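Local coordinates for mirolysin (Tannerella forsythia, PDB 6R7V), which probably cleaves proteins as a zinc-dependent metallopeptidase of the pappalysin family, and is held here as a latent zymogen by a cysteine switch, at residues 73-76 against 77-81; 205-208 against 209-213; 215-218 against 219-223; 277-280 against 281-284. The protein carries 1 engineered substitution. One frame throughout, in Å; residues are numbered along the deposited sequence.

Overall arrangement
Helix 203-212, which carries contact 2, runs through the centre of the chain, and the other three contacts lie around it. Contact 2 is wholly buried and is governed by metal binding. Contact 3, also buried and about 14 Å away centre to centre, shares its zinc ion and adds a calcium site in a loop without regular structure. Contacts 1 and 4 are partly buried helix ends: the first closes helix 64-77 with backbone bonds and one arginine side chain, all on carbonyl oxygens, the second starts helix 280-288 with a side-chain cap. Their aromatic residues Phe-78 and Phe-278 meet, and both pack on helix 203-212, while Leu-215 of contact 3 touches Phe-278.

Contact 1. Residues 73-76 against 77-81; sequences VLNE and DFRRM
Leu-74 on the last turn of helix 64-77 and Phe-78 just beyond its end lie side by side on the buried flank, with Leu-74 CD2 4.1 Å from Phe-78 CE1. The ring of Phe-78 also turns its edge to the carbonyl of Leu-74, whose oxygen accepts from Phe-78 N. Next to them Asp-77 runs alongside Val-73, its OD2 3.5 Å from Val-73 CG1. That carboxylate is buried but well supplied: OD2 has Arg-203 and Thr-206 as partners, and a water joins OD1 to Glu-76 OE1.

The other flank is more open, with Asn-75, Glu-76 and Arg-79 partly exposed and Met-81 at the solvent. Glu-76 O ends the helix by accepting from Arg-79 N at 3.2 Å and from Met-81 N at 2.8 Å, the two donors reaching it from opposite faces of its carbonyl plane. A bend at chi3 (-59°) folds Arg-79 back so that NE donates to Asn-75 O at 2.9 Å, with the oxygen in the guanidinium plane but NE above the carbonyl plane. Met-81 SD lies over one face of this guanidinium and Asn-75 OD1, itself bonded to Phe-103 N, over the opposite one. Glu-76 reaches away to a salt bridge with Arg-191.

Phe-78 and Leu-74 pack on helix 203-212 and on Phe-103 of strand 101-105, so the helix end packs on both helix 203-212 and the sheet.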
loop_
_atom_site.group_PDB
_atom_site.type_symbol
_atom_site.label_atom_id
_atom_site.label_comp_id
_atom_site.label_asym_id
_atom_site.label_seq_id
_atom_site.Cartn_x
_atom_site.Cartn_y
_atom_site.Cartn_z
ATOM N N VAL A 73 -7.803 10.410 -1.309
ATOM C CA VAL A 73 -8.125 9.082 -1.836
ATOM C C VAL A 73 -7.854 7.999 -0.779
ATOM O O VAL A 73 -8.688 7.095 -0.605
ATOM C CB VAL A 73 -7.310 8.809 -3.122
ATOM C CG1 VAL A 73 -7.397 7.328 -3.532
ATOM C CG2 VAL A 73 -7.791 9.686 -4.286
ATOM N N LEU A 74 -6.729 8.079 -0.047
ATOM C CA LEU A 74 -6.482 7.066 0.981
ATOM C C LEU A 74 -7.572 7.083 2.037
ATOM O O LEU A 74 -8.058 6.037 2.431
ATOM C CB LEU A 74 -5.121 7.243 1.649
ATOM C CG LEU A 74 -3.885 7.098 0.729
ATOM C CD1 LEU A 74 -2.612 7.403 1.503
ATOM C CD2 LEU A 74 -3.753 5.646 0.201
ATOM N N ASN A 75 -8.004 8.272 2.437
ATOM C CA ASN A 75 -9.067 8.381 3.439
ATOM C C ASN A 75 -10.400 7.886 2.908
ATOM O O ASN A 75 -11.171 7.334 3.690
ATOM C CB ASN A 75 -9.173 9.801 3.944
ATOM C CG ASN A 75 -8.079 10.079 4.968
ATOM O OD1 ASN A 75 -7.934 9.310 5.904
ATOM N ND2 ASN A 75 -7.307 11.138 4.816
ATOM N N GLU A 76 -10.648 7.997 1.612
ATOM C CA GLU A 76 -11.860 7.420 1.043
ATOM C C GLU A 76 -11.778 5.914 1.002
ATOM O O GLU A 76 -12.667 5.213 1.524
ATOM C CB GLU A 76 -12.072 7.909 -0.402
ATOM C CG GLU A 76 -12.459 9.377 -0.489
ATOM C CD GLU A 76 -12.654 9.884 -1.912
ATOM O OE1 GLU A 76 -12.628 9.078 -2.870
ATOM O OE2 GLU A 76 -12.812 11.113 -2.063
ATOM N N ASP A 77 -10.678 5.378 0.421
ATOM C CA ASP A 77 -10.618 3.927 0.216
ATOM C C ASP A 77 -10.518 3.138 1.502
ATOM O O ASP A 77 -11.069 2.024 1.553
ATOM C CB ASP A 77 -9.438 3.614 -0.705
ATOM C CG ASP A 77 -9.598 4.184 -2.123
ATOM O OD1 ASP A 77 -10.720 4.647 -2.463
ATOM O OD2 ASP A 77 -8.624 4.122 -2.903
ATOM N N PHE A 78 -9.827 3.667 2.511
ATOM C CA PHE A 78 -9.668 2.977 3.798
ATOM C C PHE A 78 -10.818 3.241 4.778
ATOM O O PHE A 78 -10.769 2.781 5.929
ATOM C CB PHE A 78 -8.319 3.367 4.420
ATOM C CG PHE A 78 -7.147 2.668 3.781
ATOM C CD1 PHE A 78 -6.572 3.159 2.607
ATOM C CD2 PHE A 78 -6.651 1.479 4.311
ATOM C CE1 PHE A 78 -5.543 2.453 1.967
ATOM C CE2 PHE A 78 -5.580 0.799 3.682
ATOM C CZ PHE A 78 -5.027 1.306 2.530
ATOM N N ARG A 79 -11.874 3.938 4.324
ATOM C CA ARG A 79 -13.040 4.156 5.196
ATOM C C ARG A 79 -14.325 3.830 4.420
ATOM O O ARG A 79 -15.423 4.218 4.857
ATOM C CB ARG A 79 -13.050 5.595 5.708
ATOM C CG ARG A 79 -11.881 5.902 6.654
ATOM C CD ARG A 79 -12.013 7.290 7.262
ATOM N NE ARG A 79 -12.058 8.359 6.268
ATOM C CZ ARG A 79 -12.322 9.625 6.574
ATOM N NH1 ARG A 79 -12.584 9.972 7.826
ATOM N NH2 ARG A 79 -12.366 10.548 5.624
ATOM N N ARG A 80 -14.200 3.114 3.284
ATOM C CA ARG A 80 -15.319 2.838 2.374
ATOM C C ARG A 80 -16.177 4.116 2.127
ATOM O O ARG A 80 -17.420 4.091 2.143
ATOM C CB ARG A 80 -16.172 1.649 2.835
ATOM C CG ARG A 80 -17.017 1.120 1.660
ATOM C CD ARG A 80 -17.320 -0.373 1.664
ATOM N NE ARG A 80 -18.064 -0.757 0.461
ATOM C CZ ARG A 80 -17.536 -0.983 -0.752
ATOM N NH1 ARG A 80 -16.224 -0.853 -0.959
ATOM N NH2 ARG A 80 -18.323 -1.300 -1.777
ATOM N N MET A 81 -15.483 5.223 1.843
ATOM C CA MET A 81 -16.101 6.483 1.492
ATOM C C MET A 81 -15.793 6.850 0.053
ATOM O O MET A 81 -16.124 7.966 -0.367
ATOM C CB MET A 81 -15.672 7.573 2.455
ATOM C CG MET A 81 -16.262 7.362 3.836
ATOM S SD MET A 81 -15.627 8.556 5.009
ATOM C CE MET A 81 -16.429 9.984 4.442
HETATM O O HOH W 1 -11.113 7.016 -3.786
#

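Contact 2. Residues 205-208 against 209-213; sequences ATHA and VGHWL. Engineered in segment 205-208: Ala-208 (natural residue Glu). With ZN (zinc ion), chain D.
The zinc ion is gripped by His-207 NE2 and His-211 NE2, each at 2.0 Å, with Cys-6 and His-217 completing its four protein ligands. The two imidazoles come from successive turns of helix 203-212. With CG of His-207 anti to its backbone nitrogen (chi1 174°) and CG of His-211 beside its own (chi1 -65°), the side chains converge on the metal. Their planes are nearly perpendicular, at 86°, and the two NE2 atoms sit 3.1 Å apart, a closeness set by the shared ion. The far nitrogens are held as well: His-207 ND1 by Tyr-266 O and His-211 ND1 by Leu-215 O, which fixes the rotation of both rings.

The helix backbone that carries them is regular. Val-209 N donates to Ala-205 O at 2.8 Å and His-211 N to His-207 O at 3.2 Å, while Val-209 CG2 packs against Ala-205 O. Trp-212 N bonds to Ala-208 O at 3.0 Å. Ala-208, an engineered replacement of the natural glutamate, rests on strand 182-185.

Two histidines four residues apart on one helix and a third, His-217, six residues on in the loop after it follow the HExxHxxxxxH spacing of the metzincin zinc motif, here with the glutamate replaced and Cys-6 on the metal.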
loop_
_atom_site.group_PDB
_atom_site.type_symbol
_atom_site.label_atom_id
_atom_site.label_comp_id
_atom_site.label_asym_id
_atom_site.label_seq_id
_atom_site.Cartn_x
_atom_site.Cartn_y
_atom_site.Cartn_z
ATOM N N ALA A 205 -1.263 4.168 -4.848
ATOM C CA ALA A 205 -0.898 4.277 -3.429
ATOM C C ALA A 205 -1.839 3.483 -2.532
ATOM O O ALA A 205 -1.375 2.953 -1.538
ATOM C CB ALA A 205 -0.869 5.743 -2.992
ATOM N N THR A 206 -3.151 3.394 -2.861
ATOM C CA THR A 206 -4.029 2.553 -2.025
ATOM C C THR A 206 -3.510 1.123 -2.008
ATOM O O THR A 206 -3.400 0.505 -0.932
ATOM C CB THR A 206 -5.467 2.572 -2.585
ATOM O OG1 THR A 206 -5.920 3.928 -2.449
ATOM C CG2 THR A 206 -6.424 1.682 -1.783
ATOM N N HIS A 207 -3.133 0.616 -3.202
ATOM C CA HIS A 207 -2.603 -0.736 -3.347
ATOM C C HIS A 207 -1.279 -0.888 -2.551
ATOM O O HIS A 207 -1.108 -1.877 -1.821
ATOM C CB HIS A 207 -2.397 -0.962 -4.849
ATOM C CG HIS A 207 -1.735 -2.244 -5.229
ATOM N ND1 HIS A 207 -2.451 -3.281 -5.797
ATOM C CD2 HIS A 207 -0.425 -2.586 -5.173
ATOM C CE1 HIS A 207 -1.559 -4.221 -6.060
ATOM N NE2 HIS A 207 -0.329 -3.848 -5.675
ATOM N N ALA A 208 -0.347 0.077 -2.703
ATOM C CA ALA A 208 0.956 -0.004 -2.019
ATOM C C ALA A 208 0.780 0.067 -0.526
ATOM O O ALA A 208 1.468 -0.655 0.207
ATOM C CB ALA A 208 1.860 1.127 -2.475
ATOM N N VAL A 209 -0.095 0.964 -0.045
ATOM C CA VAL A 209 -0.334 1.079 1.406
ATOM C C VAL A 209 -0.953 -0.252 1.911
ATOM O O VAL A 209 -0.619 -0.686 3.021
ATOM C CB VAL A 209 -1.182 2.343 1.753
ATOM C CG1 VAL A 209 -1.617 2.363 3.216
ATOM C CG2 VAL A 209 -0.409 3.613 1.411
ATOM N N GLY A 210 -1.779 -0.916 1.083
ATOM C CA GLY A 210 -2.282 -2.236 1.446
ATOM C C GLY A 210 -1.120 -3.179 1.725
ATOM O O GLY A 210 -1.137 -3.876 2.729
ATOM N N HIS A 211 -0.068 -3.213 0.852
ATOM C CA HIS A 211 1.123 -4.055 1.163
ATOM C C HIS A 211 1.847 -3.616 2.445
ATOM O O HIS A 211 2.286 -4.467 3.221
ATOM C CB HIS A 211 2.139 -4.000 0.030
ATOM C CG HIS A 211 1.709 -4.594 -1.287
ATOM N ND1 HIS A 211 1.275 -5.907 -1.399
ATOM C CD2 HIS A 211 1.800 -4.066 -2.525
ATOM C CE1 HIS A 211 1.112 -6.130 -2.701
ATOM N NE2 HIS A 211 1.436 -5.069 -3.410
ATOM N N TRP A 212 1.988 -2.301 2.653
ATOM C CA TRP A 212 2.630 -1.811 3.884
ATOM C C TRP A 212 1.831 -2.249 5.140
ATOM O O TRP A 212 2.406 -2.354 6.241
ATOM C CB TRP A 212 2.726 -0.288 3.747
ATOM C CG TRP A 212 3.370 0.412 4.896
ATOM C CD1 TRP A 212 4.707 0.482 5.181
ATOM C CD2 TRP A 212 2.701 1.190 5.879
ATOM N NE1 TRP A 212 4.902 1.230 6.313
ATOM C CE2 TRP A 212 3.680 1.643 6.793
ATOM C CE3 TRP A 212 1.359 1.509 6.105
ATOM C CZ2 TRP A 212 3.355 2.456 7.892
ATOM C CZ3 TRP A 212 1.037 2.299 7.193
ATOM C CH2 TRP A 212 2.024 2.734 8.095
ATOM N N LEU A 213 0.508 -2.534 4.957
ATOM C CA LEU A 213 -0.385 -3.035 5.974
ATOM C C LEU A 213 -0.629 -4.556 5.832
ATOM O O LEU A 213 -1.640 -5.102 6.299
ATOM C CB LEU A 213 -1.694 -2.242 5.998
ATOM C CG LEU A 213 -1.533 -0.772 6.419
ATOM C CD1 LEU A 213 -2.833 -0.033 6.279
ATOM C CD2 LEU A 213 -0.953 -0.652 7.868
HETATM ZN ZN ZN D . 1.397 -4.873 -5.441
#

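Contact 3. Residues 215-218 against 219-223; sequences LRHI and WGDDG. With CA (calcium ion), chain B; ZN (zinc ion), chain D.
Loop 215-223 links the zinc site of this metzincin to a calcium site, through a type I beta turn from His-217 to Gly-220. His-217 is the third histidine on zinc, bound through NE2 at 2.0 Å. Its other nitrogen, ND1, donates to Asp-221 OD1 at 2.7 Å in a nearly straight bond (169°), lying in the imidazole plane and using the syn lone pair of the carboxylate.

Trp-219 underlies this histidine. With chi1 at 71°, its CG lies between the backbone nitrogen and carbonyl carbon, which brings the indole alongside His-217. CB of His-217 makes a CH-pi contact 3.5 Å from the centroid of the six-membered ring, and the two rings are nearly parallel (8°) but slid apart with little overlap. Trp-219 CH2 lies over one imidazole face, near its rim; over the opposite face a water bridges His-217 N and Asp-221 OD2.

Within the turn Gly-220 N bonds to His-217 O. The calcium ion takes Trp-219 O at 2.3 Å and both carboxylate oxygens of Asp-222; a water and the carbonyl oxygens of Ser-225, Gln-238 and Gly-239 complete its shell.

Asp-221 is thus a second-shell residue that fixes the rotation of the imidazole, and its negative charge would probably make NE2 a stronger electron-pair donor to zinc.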
loop_
_atom_site.group_PDB
_atom_site.type_symbol
_atom_site.label_atom_id
_atom_site.label_comp_id
_atom_site.label_asym_id
_atom_site.label_seq_id
_atom_site.Cartn_x
_atom_site.Cartn_y
_atom_site.Cartn_z
ATOM N N LEU A 215 -0.985 -6.737 3.283
ATOM C CA LEU A 215 -1.755 -7.451 2.262
ATOM C C LEU A 215 -0.890 -7.892 1.111
ATOM O O LEU A 215 0.071 -7.189 0.730
ATOM C CB LEU A 215 -2.886 -6.573 1.707
ATOM C CG LEU A 215 -3.897 -6.057 2.721
ATOM C CD1 LEU A 215 -5.015 -5.325 2.012
ATOM C CD2 LEU A 215 -4.456 -7.185 3.604
ATOM N N ARG A 216 -1.303 -8.997 0.494
ATOM C CA ARG A 216 -0.640 -9.558 -0.682
ATOM C C ARG A 216 -1.518 -9.425 -1.899
ATOM O O ARG A 216 -2.757 -9.342 -1.809
ATOM C CB ARG A 216 -0.379 -11.045 -0.457
ATOM C CG ARG A 216 0.572 -11.308 0.678
ATOM C CD ARG A 216 0.968 -12.748 0.650
ATOM N NE ARG A 216 1.677 -13.126 1.863
ATOM C CZ ARG A 216 2.248 -14.309 2.035
ATOM N NH1 ARG A 216 2.248 -15.202 1.052
ATOM N NH2 ARG A 216 2.836 -14.606 3.182
ATOM N N HIS A 217 -0.898 -9.572 -3.066
ATOM C CA HIS A 217 -1.664 -9.650 -4.308
ATOM C C HIS A 217 -2.718 -10.724 -4.217
ATOM O O HIS A 217 -2.442 -11.840 -3.755
ATOM C CB HIS A 217 -0.735 -9.935 -5.461
ATOM C CG HIS A 217 0.134 -8.769 -5.766
ATOM N ND1 HIS A 217 1.395 -8.938 -6.268
ATOM C CD2 HIS A 217 -0.099 -7.448 -5.601
ATOM C CE1 HIS A 217 1.892 -7.723 -6.426
ATOM N NE2 HIS A 217 1.050 -6.789 -6.002
ATOM N N ILE A 218 -3.928 -10.383 -4.673
ATOM C CA ILE A 218 -5.094 -11.240 -4.462
ATOM C C ILE A 218 -4.957 -12.621 -5.155
ATOM O O ILE A 218 -5.519 -13.612 -4.689
ATOM C CB ILE A 218 -6.359 -10.495 -4.925
ATOM C CG1 ILE A 218 -7.630 -11.243 -4.530
ATOM C CG2 ILE A 218 -6.327 -10.191 -6.444
ATOM C CD1 ILE A 218 -8.884 -10.367 -4.602
ATOM N N TRP A 219 -4.208 -12.678 -6.255
ATOM C CA TRP A 219 -4.048 -13.945 -6.982
ATOM C C TRP A 219 -2.915 -14.837 -6.432
ATOM O O TRP A 219 -2.715 -15.948 -6.954
ATOM C CB TRP A 219 -3.846 -13.699 -8.480
ATOM C CG TRP A 219 -2.525 -13.110 -8.817
ATOM C CD1 TRP A 219 -1.396 -13.775 -9.191
ATOM C CD2 TRP A 219 -2.178 -11.720 -8.766
ATOM N NE1 TRP A 219 -0.359 -12.880 -9.357
ATOM C CE2 TRP A 219 -0.815 -11.614 -9.118
ATOM C CE3 TRP A 219 -2.904 -10.545 -8.518
ATOM C CZ2 TRP A 219 -0.148 -10.383 -9.182
ATOM C CZ3 TRP A 219 -2.240 -9.329 -8.567
ATOM C CH2 TRP A 219 -0.878 -9.255 -8.927
ATOM N N GLY A 220 -2.189 -14.386 -5.416
ATOM C CA GLY A 220 -1.192 -15.246 -4.781
ATOM C C GLY A 220 0.207 -15.294 -5.362
ATOM O O GLY A 220 1.012 -16.108 -4.913
ATOM N N ASP A 221 0.513 -14.415 -6.333
ATOM C CA ASP A 221 1.837 -14.279 -6.929
ATOM C C ASP A 221 2.382 -15.640 -7.332
ATOM O O ASP A 221 3.508 -15.986 -6.990
ATOM C CB ASP A 221 2.785 -13.590 -5.914
ATOM C CG ASP A 221 2.470 -12.119 -5.728
ATOM O OD1 ASP A 221 2.333 -11.423 -6.739
ATOM O OD2 ASP A 221 2.350 -11.677 -4.557
ATOM N N ASP A 222 1.574 -16.436 -8.050
ATOM C CA ASP A 222 1.959 -17.805 -8.336
ATOM C C ASP A 222 1.952 -18.133 -9.804
ATOM O O ASP A 222 1.856 -19.312 -10.177
ATOM C CB ASP A 222 0.988 -18.729 -7.590
ATOM C CG ASP A 222 -0.486 -18.431 -7.846
ATOM O OD1 ASP A 222 -0.791 -17.649 -8.773
ATOM O OD2 ASP A 222 -1.324 -18.955 -7.114
ATOM N N GLY A 223 2.009 -17.110 -10.635
ATOM C CA GLY A 223 2.104 -17.308 -12.078
ATOM C C GLY A 223 0.859 -17.853 -12.734
ATOM O O GLY A 223 0.939 -18.443 -13.803
HETATM CA CA CA B . -3.139 -17.862 -8.132
HETATM ZN ZN ZN D . 1.397 -4.873 -5.441
HETATM O O HOH W 2 1.993 -9.430 -2.969
HETATM O O HOH W 3 0.264 -13.003 -3.243
HETATM O O HOH W 4 -4.119 -18.741 -6.150
#

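Contact 4. Residues 277-280 against 281-284; sequences LFTK and GQVE
Thr-279 and Gln-282 form a capping box at the start of helix 280-288, with Thr-279 as the N-cap residue. Its two reciprocal hydrogen bonds run between side chain and backbone. Gln-282 N donates to Thr-279 OG1 at 3.1 Å, and Thr-279 N donates to Gln-282 OE1 at 2.8 Å, the donor tilted 16° from the amide plane. A chi1 of 69° turns the Thr-279 hydroxyl toward the helix start, and the two side chains cross at about a right angle. Asp-234 reinforces the cap from outside, bonding to Thr-279 OG1 and to Gly-281 N, while Asn-265 is a second partner of Gln-282 OE1.

Backbone bonds then begin the helix proper: Val-283 N to Thr-279 O at 3.0 Å and Glu-284 N to Lys-280 O at the same length. Lys-280 extends outward to Asn-94 O.

Apolar contacts lie on the buried side. Phe-278 CB approaches Val-283 CG2 loosely, at 4.5 Å, and the Phe-278 ring meets Tyr-266 edge-to-face and also touches Phe-78, which ties the cap to the end of helix 64-77.

The capping amide oxygen also makes a polar-aromatic contact: Gln-282 OE1 sits at the edge of the Phe-278 ring, in its plane, 3.7 Å from CD1.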
loop_
_atom_site.group_PDB
_atom_site.type_symbol
_atom_site.label_atom_id
_atom_site.label_comp_id
_atom_site.label_asym_id
_atom_site.label_seq_id
_atom_site.Cartn_x
_atom_site.Cartn_y
_atom_site.Cartn_z
ATOM N N LEU A 277 -12.898 -1.887 -3.736
ATOM C CA LEU A 277 -13.059 -2.421 -2.384
ATOM C C LEU A 277 -11.844 -3.110 -1.844
ATOM O O LEU A 277 -10.978 -3.638 -2.580
ATOM C CB LEU A 277 -14.266 -3.411 -2.231
ATOM C CG LEU A 277 -13.997 -4.879 -2.615
ATOM C CD1 LEU A 277 -15.094 -5.800 -2.049
ATOM C CD2 LEU A 277 -13.930 -5.074 -4.126
ATOM N N PHE A 278 -11.810 -3.099 -0.489
ATOM C CA PHE A 278 -11.105 -4.061 0.335
ATOM C C PHE A 278 -12.154 -4.973 0.901
ATOM O O PHE A 278 -13.293 -4.525 1.077
ATOM C CB PHE A 278 -10.336 -3.431 1.511
ATOM C CG PHE A 278 -9.080 -2.661 1.160
ATOM C CD1 PHE A 278 -7.953 -3.315 0.657
ATOM C CD2 PHE A 278 -8.994 -1.296 1.431
ATOM C CE1 PHE A 278 -6.774 -2.606 0.408
ATOM C CE2 PHE A 278 -7.820 -0.589 1.166
ATOM C CZ PHE A 278 -6.733 -1.246 0.629
ATOM N N THR A 279 -11.793 -6.185 1.273
ATOM C CA THR A 279 -12.765 -7.033 1.956
ATOM C C THR A 279 -12.675 -6.877 3.478
ATOM O O THR A 279 -11.673 -6.367 4.012
ATOM C CB THR A 279 -12.558 -8.506 1.630
ATOM O OG1 THR A 279 -11.338 -8.979 2.214
ATOM C CG2 THR A 279 -12.617 -8.817 0.172
ATOM N N LYS A 280 -13.676 -7.406 4.197
ATOM C CA LYS A 280 -13.603 -7.427 5.665
ATOM C C LYS A 280 -12.363 -8.209 6.147
ATOM O O LYS A 280 -11.739 -7.821 7.137
ATOM C CB LYS A 280 -14.864 -8.060 6.244
ATOM C CG LYS A 280 -16.099 -7.181 6.011
ATOM C CD LYS A 280 -17.384 -7.916 6.377
ATOM C CE LYS A 280 -18.593 -7.052 6.118
ATOM N NZ LYS A 280 -19.853 -7.819 6.349
ATOM N N GLY A 281 -12.043 -9.323 5.483
ATOM C CA GLY A 281 -10.870 -10.103 5.870
ATOM C C GLY A 281 -9.567 -9.350 5.688
ATOM O O GLY A 281 -8.640 -9.478 6.506
ATOM N N GLN A 282 -9.460 -8.567 4.590
ATOM C CA GLN A 282 -8.267 -7.744 4.391
ATOM C C GLN A 282 -8.195 -6.669 5.471
ATOM O O GLN A 282 -7.125 -6.458 6.014
ATOM C CB GLN A 282 -8.288 -7.109 2.993
ATOM C CG GLN A 282 -8.024 -8.113 1.865
ATOM C CD GLN A 282 -8.268 -7.474 0.517
ATOM O OE1 GLN A 282 -9.232 -6.719 0.328
ATOM N NE2 GLN A 282 -7.357 -7.731 -0.441
ATOM N N VAL A 283 -9.329 -6.018 5.798
ATOM C CA VAL A 283 -9.380 -5.033 6.887
ATOM C C VAL A 283 -8.861 -5.636 8.212
ATOM O O VAL A 283 -8.102 -4.976 8.935
ATOM C CB VAL A 283 -10.826 -4.512 7.063
ATOM C CG1 VAL A 283 -11.004 -3.819 8.415
ATOM C CG2 VAL A 283 -11.161 -3.582 5.911
ATOM N N GLU A 284 -9.323 -6.825 8.558
ATOM C CA GLU A 284 -8.884 -7.476 9.795
ATOM C C GLU A 284 -7.374 -7.625 9.815
ATOM O O GLU A 284 -6.746 -7.336 10.841
ATOM C CB GLU A 284 -9.549 -8.849 9.964
ATOM C CG GLU A 284 -11.037 -8.811 10.262
ATOM C CD GLU A 284 -11.663 -10.193 10.286
ATOM O OE1 GLU A 284 -11.595 -10.859 11.345
ATOM O OE2 GLU A 284 -12.207 -10.617 9.242
#